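Local coordinates for Lmo0305 protein (Listeria monocytogenes, PDB 3PJ0), which is of unknown function but belongs to the aminotransferase-like pyridoxal phosphate proteins and carries that cofactor covalently attached to a residue of its own chain, at residues I78-W83 with S173-G178; D129-L134 with E161-Y166; P155-L160 with C196-S201. All coordinates share one frame; numbering follows the deposited sequence. Where two conformers were deposited one is given.

Interaction 1 of 3, residues I78-W83 with S173-G178; sequences IALRIW and SLHLDG
W83 lays its indole on S173, and A79 meets the imidazole of H175. Over one face of the indole, S173 CB stands 3.8 Å from the centroid of the five-membered ring, only 19° off the ring normal: a CH-pi contact. The hydroxyl shifts toward the six-membered ring, where S173 OG is 3.5 Å from W83 CE3. W83 CG lies anti to the carbonyl carbon (chi1 -63°), which brings the broad ring across to the strand. One turn back, A79 CB reaches H175 CE1 at 3.7 Å, approaching the imidazole obliquely, while L80 CD2 comes more loosely to H175 CB at 4.3 Å. H175 CG is anti to the backbone N (chi1 175°), and this extended posture carries the ring to the methyl of A79.

Behind these side chains, in the backbone, helix segment 78-83 runs almost exactly antiparallel to strand segment 173-178, their axes 9.9 Å apart at closest approach. S173 and H175 both turn to the helix and L174 to the other face of the sheet. F224, from helix 222-234, stacks on W83.

Further out, S201 OG is hydrogen-bonded to both W83 NE1 and H175 ND1, tying indole and imidazole to the adjacent strand. H175 NE2 bonds Q76 OE1, while the amide nitrogen of Q76 bonds D177 OD2, which also bonds N1 of the cofactor in the lysine adduct at position 208. An aspartate on the pyridine nitrogen is a hallmark of fold type I pyridoxal phosphate proteins. No hydrogen bond crosses the two segments: the touch is van der Waals and CH-pi, the serine hydroxyl lying over the indole rim. With both imidazole nitrogens bonded, H175 is held in rotation and probably supports, through Q76, the aspartate at the cofactor.

Interaction 2 of 3, residues D129-L134 with E161-Y166; sequences DDIKSL and EKISEY
Y166 reaches from helix 157-170 to I131 and K132, near the end of helix 128-132; K132 lies over one face and I131 CG2 approaches obliquely from the same side. CB points toward the shorter helix, and CG, anti to the backbone N (chi1 176°), carries the ring on to it. Of the ring carbons past CB, those on one flank meet isoleucine: CE2 lies 3.8 Å from I131 CG2, with CD2 slightly farther, as the two side chains pass in opposite directions. The extended chain of K132 is draped over the ring, its CG 3.9 Å from Y166 CZ and its CE 4.1 Å from Y166 CD1, so aliphatic methylenes rather than the ammonium make the touch.

At the tip, Y166 OH is 2.7 Å from a water sitting at the ring edge and in its plane. The same water donates to the backbone carbonyl I131 O at 2.9 Å, an oxygen that also accepts from L134 N where the helix gives way to a turn. One water thus bridges the segments, without a direct hydrogen bond.

Deeper in, I131 CD1 meets I163 CG2 at 4.0 Å, the two side chains crossing at about a right angle. I128 also touches I163 and Y166. Helix 157-170 connects the neighbouring parallel strands 140-144 and 173-178 as the helix of a beta-alpha-beta unit, and helix 128-132 packs alongside it on the same face of the sheet, part of the helical layer of an alpha/beta/alpha sandwich, as in the large domain of fold type I pyridoxal phosphate proteins.

Interaction 3 of 3, residues P155-L160 with C196-S201; sequences PAFEEL and CALFDS
A type I beta turn, C196 to F199, leads from helix 192-196 toward strand 201-205 and presents L198 and F199 to F157 and L160 in the first turn of helix 157-170. The turn is closed by the backbone bond from F199 N to C196 O, 3.0 Å long. L198 leads the contact with one methyl: its CD1 lies 3.7 Å from F157 CZ and 3.8 Å from L160 CG, a wedge between the tip of the phenyl and the branch point of the leucine. L198 CD1 comes to the phenyl obliquely. F157 carries its CG anti to the backbone N (chi1 -165°), which brings CZ, rather than the body of the ring, to the methyl.

F199 takes the second place. Its CZ is 3.9 Å from L160 CD1, the two side chains crossing at about a right angle, and the phenyl also rests on L174 and L176 of the sheet. L160 was modelled in two conformers, and the distances given for it hold for one of them.

Outside the pair, Y188 meets the F157 ring edge-to-face, adding a further aromatic wall. Three carbonyls of the turn have partners outside the pair: L198 O accepts from S164 OG, one turn along the same helix, and K63 NZ bonds both C196 O and F199 O.

Between the two segments, then, nothing directional acts. Methyl and ring-tip dispersion carries the contact, whereas the hydroxyl of S164 and the ammonium of K63 pin the backbone that puts L198 and F199 in place.

In the fold
Along the chain come 78-83, 129-134, 155-160, 161-166, 173-178 and 196-201, so interaction 3 alternates with both others and interaction 2 falls wholly between the segments of interaction 1. Interactions 2 and 3 share helix 157-170, their centres about 11 Å apart; interaction 1 lies about 16 Å from the centre of interaction 2 and 14 Å from that of interaction 3. Strand 173-178 of the seven-stranded mixed sheet joins them: one face receives helix 72-87, while L174 on the other touches I163 and S164. Backbone bonding between L174 and D200 brings in the strand-entry loop. Layers on both faces thus enclose the strand whose D177 meets the cofactor.

Interaction 1 of 3, residues I78-W83 with S173-G178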
loop_
_atom_site.group_PDB
_atom_site.type_symbol
_atom_site.label_atom_id
_atom_site.label_comp_id
_atom_site.label_asym_id
_atom_site.label_seq_id
_atom_site.Cartn_x
_atom_site.Cartn_y
_atom_site.Cartn_z
ATOM N N ILE A 78 3.766 -9.605 -9.368
ATOM C CA ILE A 78 4.665 -8.846 -10.247
ATOM C C ILE A 78 5.918 -9.641 -10.622
ATOM O O ILE A 78 6.300 -9.671 -11.807
ATOM C CB ILE A 78 5.047 -7.473 -9.606
ATOM C CG1 ILE A 78 3.818 -6.582 -9.584
ATOM C CG2 ILE A 78 6.232 -6.767 -10.355
ATOM C CD1 ILE A 78 3.991 -5.286 -8.720
ATOM N N ALA A 79 6.535 -10.331 -9.657
ATOM C CA ALA A 79 7.737 -11.110 -9.939
ATOM C C ALA A 79 7.429 -12.158 -11.015
ATOM O O ALA A 79 8.179 -12.289 -11.991
ATOM C CB ALA A 79 8.298 -11.788 -8.624
ATOM N N LEU A 80 6.334 -12.900 -10.837
ATOM C CA LEU A 80 5.958 -13.979 -11.765
ATOM C C LEU A 80 5.618 -13.431 -13.163
ATOM O O LEU A 80 5.988 -14.067 -14.182
ATOM C CB LEU A 80 4.809 -14.838 -11.185
ATOM C CG LEU A 80 5.113 -15.531 -9.828
ATOM C CD1 LEU A 80 3.980 -16.371 -9.333
ATOM C CD2 LEU A 80 6.447 -16.352 -9.913
ATOM N N ARG A 81 4.962 -12.273 -13.229
ATOM C CA ARG A 81 4.715 -11.621 -14.540
ATOM C C ARG A 81 6.009 -11.238 -15.282
ATOM O O ARG A 81 6.134 -11.442 -16.491
ATOM C CB ARG A 81 3.787 -10.399 -14.397
ATOM C CG ARG A 81 3.534 -9.630 -15.733
ATOM C CD ARG A 81 2.929 -10.488 -16.824
ATOM N NE ARG A 81 2.840 -9.704 -18.052
ATOM C CZ ARG A 81 1.821 -8.910 -18.380
ATOM N NH1 ARG A 81 0.732 -8.830 -17.620
ATOM N NH2 ARG A 81 1.898 -8.196 -19.501
ATOM N N ILE A 82 6.975 -10.669 -14.562
ATOM C CA ILE A 82 8.228 -10.312 -15.176
ATOM C C ILE A 82 8.891 -11.563 -15.775
ATOM O O ILE A 82 9.311 -11.539 -16.941
ATOM C CB ILE A 82 9.158 -9.625 -14.176
ATOM C CG1 ILE A 82 8.555 -8.295 -13.739
ATOM C CG2 ILE A 82 10.591 -9.397 -14.761
ATOM C CD1 ILE A 82 9.229 -7.641 -12.502
ATOM N N TRP A 83 8.966 -12.662 -15.012
ATOM C CA TRP A 83 9.579 -13.888 -15.546
ATOM C C TRP A 83 8.742 -14.478 -16.693
ATOM O O TRP A 83 9.305 -14.985 -17.628
ATOM C CB TRP A 83 9.860 -14.922 -14.457
ATOM C CG TRP A 83 10.850 -14.479 -13.420
ATOM C CD1 TRP A 83 10.670 -14.494 -12.078
ATOM C CD2 TRP A 83 12.136 -13.890 -13.640
ATOM N NE1 TRP A 83 11.757 -13.983 -11.442
ATOM C CE2 TRP A 83 12.675 -13.591 -12.374
ATOM C CE3 TRP A 83 12.894 -13.592 -14.789
ATOM C CZ2 TRP A 83 13.940 -13.021 -12.211
ATOM C CZ3 TRP A 83 14.152 -13.001 -14.626
ATOM C CH2 TRP A 83 14.660 -12.735 -13.353
ATOM N N SER A 173 12.864 -19.975 -14.362
ATOM C CA SER A 173 13.226 -19.015 -13.314
ATOM C C SER A 173 12.740 -19.571 -11.976
ATOM O O SER A 173 11.709 -20.242 -11.935
ATOM C CB SER A 173 12.584 -17.643 -13.552
ATOM O OG SER A 173 13.003 -17.052 -14.774
ATOM N N LEU A 174 13.493 -19.326 -10.902
ATOM C CA LEU A 174 13.147 -19.854 -9.583
ATOM C C LEU A 174 12.959 -18.649 -8.681
ATOM O O LEU A 174 13.865 -17.806 -8.578
ATOM C CB LEU A 174 14.247 -20.788 -9.045
ATOM C CG LEU A 174 13.848 -21.760 -7.905
ATOM C CD1 LEU A 174 12.803 -22.779 -8.349
ATOM C CD2 LEU A 174 15.091 -22.484 -7.304
ATOM N N HIS A 175 11.767 -18.558 -8.071
ATOM C CA HIS A 175 11.369 -17.462 -7.194
ATOM C C HIS A 175 11.100 -17.950 -5.775
ATOM O O HIS A 175 10.362 -18.931 -5.580
ATOM C CB HIS A 175 10.073 -16.764 -7.696
ATOM C CG HIS A 175 9.575 -15.720 -6.741
ATOM N ND1 HIS A 175 10.143 -14.467 -6.664
ATOM C CD2 HIS A 175 8.602 -15.758 -5.792
ATOM C CE1 HIS A 175 9.534 -13.774 -5.720
ATOM N NE2 HIS A 175 8.610 -14.539 -5.157
ATOM N N LEU A 176 11.673 -17.248 -4.789
ATOM C CA LEU A 176 11.498 -17.579 -3.380
ATOM C C LEU A 176 10.436 -16.757 -2.681
ATOM O O LEU A 176 10.549 -15.539 -2.618
ATOM C CB LEU A 176 12.829 -17.406 -2.611
ATOM C CG LEU A 176 12.816 -17.563 -1.073
ATOM C CD1 LEU A 176 12.263 -18.939 -0.697
ATOM C CD2 LEU A 176 14.214 -17.358 -0.469
ATOM N N ASP A 177 9.367 -17.428 -2.232
ATOM C CA ASP A 177 8.404 -16.836 -1.340
ATOM C C ASP A 177 9.084 -16.996 0.019
ATOM O O ASP A 177 9.031 -18.047 0.657
ATOM C CB ASP A 177 6.998 -17.498 -1.386
ATOM C CG ASP A 177 6.018 -16.828 -0.427
ATOM O OD1 ASP A 177 6.487 -16.215 0.557
ATOM O OD2 ASP A 177 4.790 -16.876 -0.675
ATOM N N GLY A 178 9.773 -15.941 0.419
ATOM C CA GLY A 178 10.518 -15.894 1.641
ATOM C C GLY A 178 9.830 -15.076 2.710
ATOM O O GLY A 178 10.501 -14.403 3.509
#

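Interaction 2 of 3, residues D129-L134 with E161-Y166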
loop_
_atom_site.group_PDB
_atom_site.type_symbol
_atom_site.label_atom_id
_atom_site.label_comp_id
_atom_site.label_asym_id
_atom_site.label_seq_id
_atom_site.Cartn_x
_atom_site.Cartn_y
_atom_site.Cartn_z
ATOM N N ASP A 129 10.558 -34.343 -8.386
ATOM C CA ASP A 129 9.793 -35.290 -9.200
ATOM C C ASP A 129 8.492 -34.649 -9.724
ATOM O O ASP A 129 8.050 -34.925 -10.843
ATOM C CB ASP A 129 9.442 -36.567 -8.408
ATOM C CG ASP A 129 10.673 -37.305 -7.855
ATOM O OD1 ASP A 129 10.904 -38.450 -8.303
ATOM O OD2 ASP A 129 11.407 -36.763 -6.985
ATOM N N ASP A 130 7.874 -33.799 -8.916
ATOM C CA ASP A 130 6.642 -33.111 -9.334
ATOM C C ASP A 130 6.930 -32.144 -10.467
ATOM O O ASP A 130 6.140 -32.034 -11.417
ATOM C CB ASP A 130 6.025 -32.338 -8.176
ATOM C CG ASP A 130 5.553 -33.246 -7.067
ATOM O OD1 ASP A 130 4.989 -34.322 -7.361
ATOM O OD2 ASP A 130 5.767 -32.876 -5.895
ATOM N N ILE A 131 8.053 -31.429 -10.357
ATOM C CA ILE A 131 8.486 -30.490 -11.374
ATOM C C ILE A 131 8.794 -31.227 -12.692
ATOM O O ILE A 131 8.376 -30.790 -13.777
ATOM C CB ILE A 131 9.716 -29.673 -10.912
ATOM C CG1 ILE A 131 9.378 -28.818 -9.692
ATOM C CG2 ILE A 131 10.180 -28.778 -12.033
ATOM C CD1 ILE A 131 10.627 -28.241 -8.984
ATOM N N LYS A 132 9.522 -32.336 -12.582
ATOM C CA LYS A 132 9.864 -33.194 -13.729
ATOM C C LYS A 132 8.628 -33.779 -14.399
ATOM O O LYS A 132 8.662 -34.034 -15.599
ATOM C CB LYS A 132 10.828 -34.326 -13.305
ATOM C CG LYS A 132 12.259 -33.863 -13.050
ATOM C CD LYS A 132 13.204 -35.037 -12.664
ATOM C CE LYS A 132 14.663 -34.582 -12.518
ATOM N NZ LYS A 132 15.573 -35.738 -12.232
ATOM N N SER A 133 7.544 -33.957 -13.647
ATOM C CA SER A 133 6.283 -34.505 -14.157
ATOM C C SER A 133 5.336 -33.467 -14.773
ATOM O O SER A 133 4.236 -33.827 -15.199
ATOM C CB SER A 133 5.528 -35.222 -13.025
ATOM O OG SER A 133 6.305 -36.263 -12.466
ATOM N N LEU A 134 5.720 -32.189 -14.783
ATOM C CA LEU A 134 4.872 -31.155 -15.407
ATOM C C LEU A 134 4.602 -31.522 -16.855
ATOM O O LEU A 134 5.510 -31.935 -17.578
ATOM C CB LEU A 134 5.519 -29.762 -15.323
ATOM C CG LEU A 134 5.515 -29.060 -13.953
ATOM C CD1 LEU A 134 6.467 -27.889 -13.956
ATOM C CD2 LEU A 134 4.115 -28.584 -13.577
ATOM N N GLU A 161 19.030 -27.392 -3.583
ATOM C CA GLU A 161 20.130 -27.237 -4.548
ATOM C C GLU A 161 19.813 -27.969 -5.856
ATOM O O GLU A 161 19.960 -27.436 -6.950
ATOM C CB GLU A 161 21.449 -27.749 -3.963
ATOM C CG GLU A 161 21.973 -26.898 -2.809
ATOM C CD GLU A 161 23.214 -27.480 -2.134
ATOM O OE1 GLU A 161 23.361 -28.718 -2.087
ATOM O OE2 GLU A 161 24.056 -26.689 -1.650
ATOM N N LYS A 162 19.345 -29.194 -5.742
ATOM C CA LYS A 162 19.001 -29.992 -6.928
ATOM C C LYS A 162 17.841 -29.353 -7.727
ATOM O O LYS A 162 17.805 -29.397 -8.966
ATOM C CB LYS A 162 18.727 -31.441 -6.504
ATOM C CG LYS A 162 19.987 -32.113 -5.980
ATOM C CD LYS A 162 19.760 -33.462 -5.331
ATOM C CE LYS A 162 21.122 -34.050 -4.924
ATOM N NZ LYS A 162 21.019 -35.232 -4.013
ATOM N N ILE A 163 16.874 -28.773 -7.029
ATOM C CA ILE A 163 15.761 -28.097 -7.709
ATOM C C ILE A 163 16.283 -26.889 -8.493
ATOM O O ILE A 163 15.895 -26.659 -9.646
ATOM C CB ILE A 163 14.675 -27.683 -6.692
ATOM C CG1 ILE A 163 13.863 -28.920 -6.293
ATOM C CG2 ILE A 163 13.803 -26.588 -7.284
ATOM C CD1 ILE A 163 12.812 -28.658 -5.221
ATOM N N SER A 164 17.169 -26.131 -7.846
ATOM C CA SER A 164 17.795 -24.951 -8.452
ATOM C C SER A 164 18.583 -25.349 -9.686
ATOM O O SER A 164 18.445 -24.735 -10.744
ATOM C CB SER A 164 18.733 -24.246 -7.449
ATOM O OG SER A 164 19.228 -23.017 -7.989
ATOM N N GLU A 165 19.394 -26.398 -9.552
ATOM C CA GLU A 165 20.232 -26.857 -10.675
ATOM C C GLU A 165 19.364 -27.316 -11.862
ATOM O O GLU A 165 19.666 -27.002 -13.000
ATOM C CB GLU A 165 21.203 -27.963 -10.217
ATOM C CG GLU A 165 22.274 -27.412 -9.227
ATOM C CD GLU A 165 23.027 -28.487 -8.407
ATOM O OE1 GLU A 165 22.467 -29.568 -8.109
ATOM O OE2 GLU A 165 24.173 -28.214 -8.017
ATOM N N TYR A 166 18.260 -28.009 -11.589
ATOM C CA TYR A 166 17.389 -28.491 -12.662
ATOM C C TYR A 166 16.717 -27.319 -13.357
ATOM O O TYR A 166 16.658 -27.265 -14.592
ATOM C CB TYR A 166 16.331 -29.440 -12.119
ATOM C CG TYR A 166 15.343 -29.886 -13.157
ATOM C CD1 TYR A 166 15.666 -30.886 -14.084
ATOM C CD2 TYR A 166 14.082 -29.312 -13.218
ATOM C CE1 TYR A 166 14.741 -31.291 -15.038
ATOM C CE2 TYR A 166 13.161 -29.701 -14.159
ATOM C CZ TYR A 166 13.483 -30.690 -15.057
ATOM O OH TYR A 166 12.535 -31.048 -15.978
HETATM O O HOH W 1 10.050 -30.058 -16.070
#

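Interaction 3 of 3, residues P155-L160 with C196-S201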
loop_
_atom_site.group_PDB
_atom_site.type_symbol
_atom_site.label_atom_id
_atom_site.label_comp_id
_atom_site.label_asym_id
_atom_site.label_seq_id
_atom_site.Cartn_x
_atom_site.Cartn_y
_atom_site.Cartn_z
ATOM N N PRO A 155 12.240 -28.826 2.646
ATOM C CA PRO A 155 13.046 -29.879 2.077
ATOM C C PRO A 155 14.480 -29.787 2.626
ATOM O O PRO A 155 14.941 -28.712 3.065
ATOM C CB PRO A 155 13.049 -29.543 0.592
ATOM C CG PRO A 155 12.968 -28.054 0.558
ATOM C CD PRO A 155 12.005 -27.734 1.691
ATOM N N ALA A 156 15.187 -30.905 2.612
ATOM C CA ALA A 156 16.613 -30.863 2.921
ATOM C C ALA A 156 17.259 -29.799 2.005
ATOM O O ALA A 156 16.823 -29.603 0.861
ATOM C CB ALA A 156 17.227 -32.222 2.664
ATOM N N PHE A 157 18.293 -29.121 2.499
ATOM C CA PHE A 157 18.933 -28.085 1.691
ATOM C C PHE A 157 19.463 -28.654 0.365
ATOM O O PHE A 157 19.291 -28.050 -0.680
ATOM C CB PHE A 157 20.036 -27.335 2.461
ATOM C CG PHE A 157 20.453 -26.047 1.779
ATOM C CD1 PHE A 157 19.681 -24.903 1.912
ATOM C CD2 PHE A 157 21.577 -26.000 0.960
ATOM C CE1 PHE A 157 20.039 -23.720 1.263
ATOM C CE2 PHE A 157 21.938 -24.811 0.308
ATOM C CZ PHE A 157 21.163 -23.689 0.452
ATOM N N GLU A 158 20.040 -29.847 0.406
ATOM C CA GLU A 158 20.575 -30.484 -0.807
ATOM C C GLU A 158 19.507 -30.685 -1.883
ATOM O O GLU A 158 19.803 -30.701 -3.075
ATOM C CB GLU A 158 21.262 -31.810 -0.480
ATOM C CG GLU A 158 22.512 -31.657 0.389
ATOM C CD GLU A 158 22.205 -31.362 1.854
ATOM O OE1 GLU A 158 21.033 -31.506 2.266
ATOM O OE2 GLU A 158 23.129 -30.966 2.582
ATOM N N GLU A 159 18.254 -30.860 -1.470
ATOM C CA GLU A 159 17.174 -31.028 -2.429
ATOM C C GLU A 159 16.791 -29.685 -3.067
ATOM O O GLU A 159 16.348 -29.625 -4.224
ATOM C CB GLU A 159 15.980 -31.723 -1.767
ATOM C CG GLU A 159 16.283 -33.145 -1.290
ATOM C CD GLU A 159 16.655 -34.146 -2.406
ATOM O OE1 GLU A 159 16.445 -33.856 -3.603
ATOM O OE2 GLU A 159 17.127 -35.254 -2.062
ATOM N N LEU A 160 16.945 -28.598 -2.314
ATOM C CA LEU A 160 16.697 -27.267 -2.849
ATOM C C LEU A 160 17.796 -26.984 -3.877
ATOM O O LEU A 160 17.525 -26.467 -4.938
ATOM C CB LEU A 160 16.681 -26.265 -1.682
ATOM C CG LEU A 160 16.203 -24.834 -1.892
ATOM C CD1 LEU A 160 14.785 -24.807 -2.451
ATOM C CD2 LEU A 160 16.270 -24.104 -0.555
ATOM N N CYS A 196 19.135 -17.526 -0.663
ATOM C CA CYS A 196 18.661 -16.729 -1.793
ATOM C C CYS A 196 19.499 -16.884 -3.068
ATOM O O CYS A 196 18.994 -16.595 -4.175
ATOM C CB CYS A 196 18.594 -15.260 -1.421
ATOM S SG CYS A 196 17.320 -14.886 -0.201
ATOM N N ALA A 197 20.756 -17.310 -2.914
ATOM C CA ALA A 197 21.663 -17.514 -4.059
ATOM C C ALA A 197 21.170 -18.579 -5.042
ATOM O O ALA A 197 21.646 -18.636 -6.191
ATOM C CB ALA A 197 23.090 -17.866 -3.592
ATOM N N LEU A 198 20.257 -19.435 -4.588
ATOM C CA LEU A 198 19.742 -20.497 -5.439
ATOM C C LEU A 198 18.544 -20.024 -6.276
ATOM O O LEU A 198 18.036 -20.789 -7.099
ATOM C CB LEU A 198 19.304 -21.683 -4.574
ATOM C CG LEU A 198 20.366 -22.376 -3.725
ATOM C CD1 LEU A 198 19.667 -23.492 -2.894
ATOM C CD2 LEU A 198 21.437 -22.938 -4.618
ATOM N N PHE A 199 18.130 -18.768 -6.090
ATOM C CA PHE A 199 16.929 -18.216 -6.702
ATOM C C PHE A 199 17.230 -17.009 -7.562
ATOM O O PHE A 199 18.163 -16.272 -7.303
ATOM C CB PHE A 199 15.951 -17.768 -5.580
ATOM C CG PHE A 199 15.388 -18.910 -4.788
ATOM C CD1 PHE A 199 14.221 -19.538 -5.211
ATOM C CD2 PHE A 199 16.032 -19.368 -3.646
ATOM C CE1 PHE A 199 13.684 -20.617 -4.494
ATOM C CE2 PHE A 199 15.512 -20.456 -2.920
ATOM C CZ PHE A 199 14.326 -21.067 -3.346
ATOM N N ASP A 200 16.428 -16.833 -8.590
ATOM C CA ASP A 200 16.493 -15.652 -9.431
ATOM C C ASP A 200 15.936 -14.419 -8.724
ATOM O O ASP A 200 16.428 -13.321 -8.921
ATOM C CB ASP A 200 15.678 -15.900 -10.694
ATOM C CG ASP A 200 16.332 -16.891 -11.586
ATOM O OD1 ASP A 200 17.364 -16.511 -12.177
ATOM O OD2 ASP A 200 15.863 -18.037 -11.688
ATOM N N SER A 201 14.844 -14.586 -7.995
ATOM C CA SER A 201 14.231 -13.472 -7.285
ATOM C C SER A 201 13.720 -13.947 -5.936
ATOM O O SER A 201 13.508 -15.144 -5.712
ATOM C CB SER A 201 13.104 -12.823 -8.121
ATOM O OG SER A 201 12.115 -13.779 -8.506
#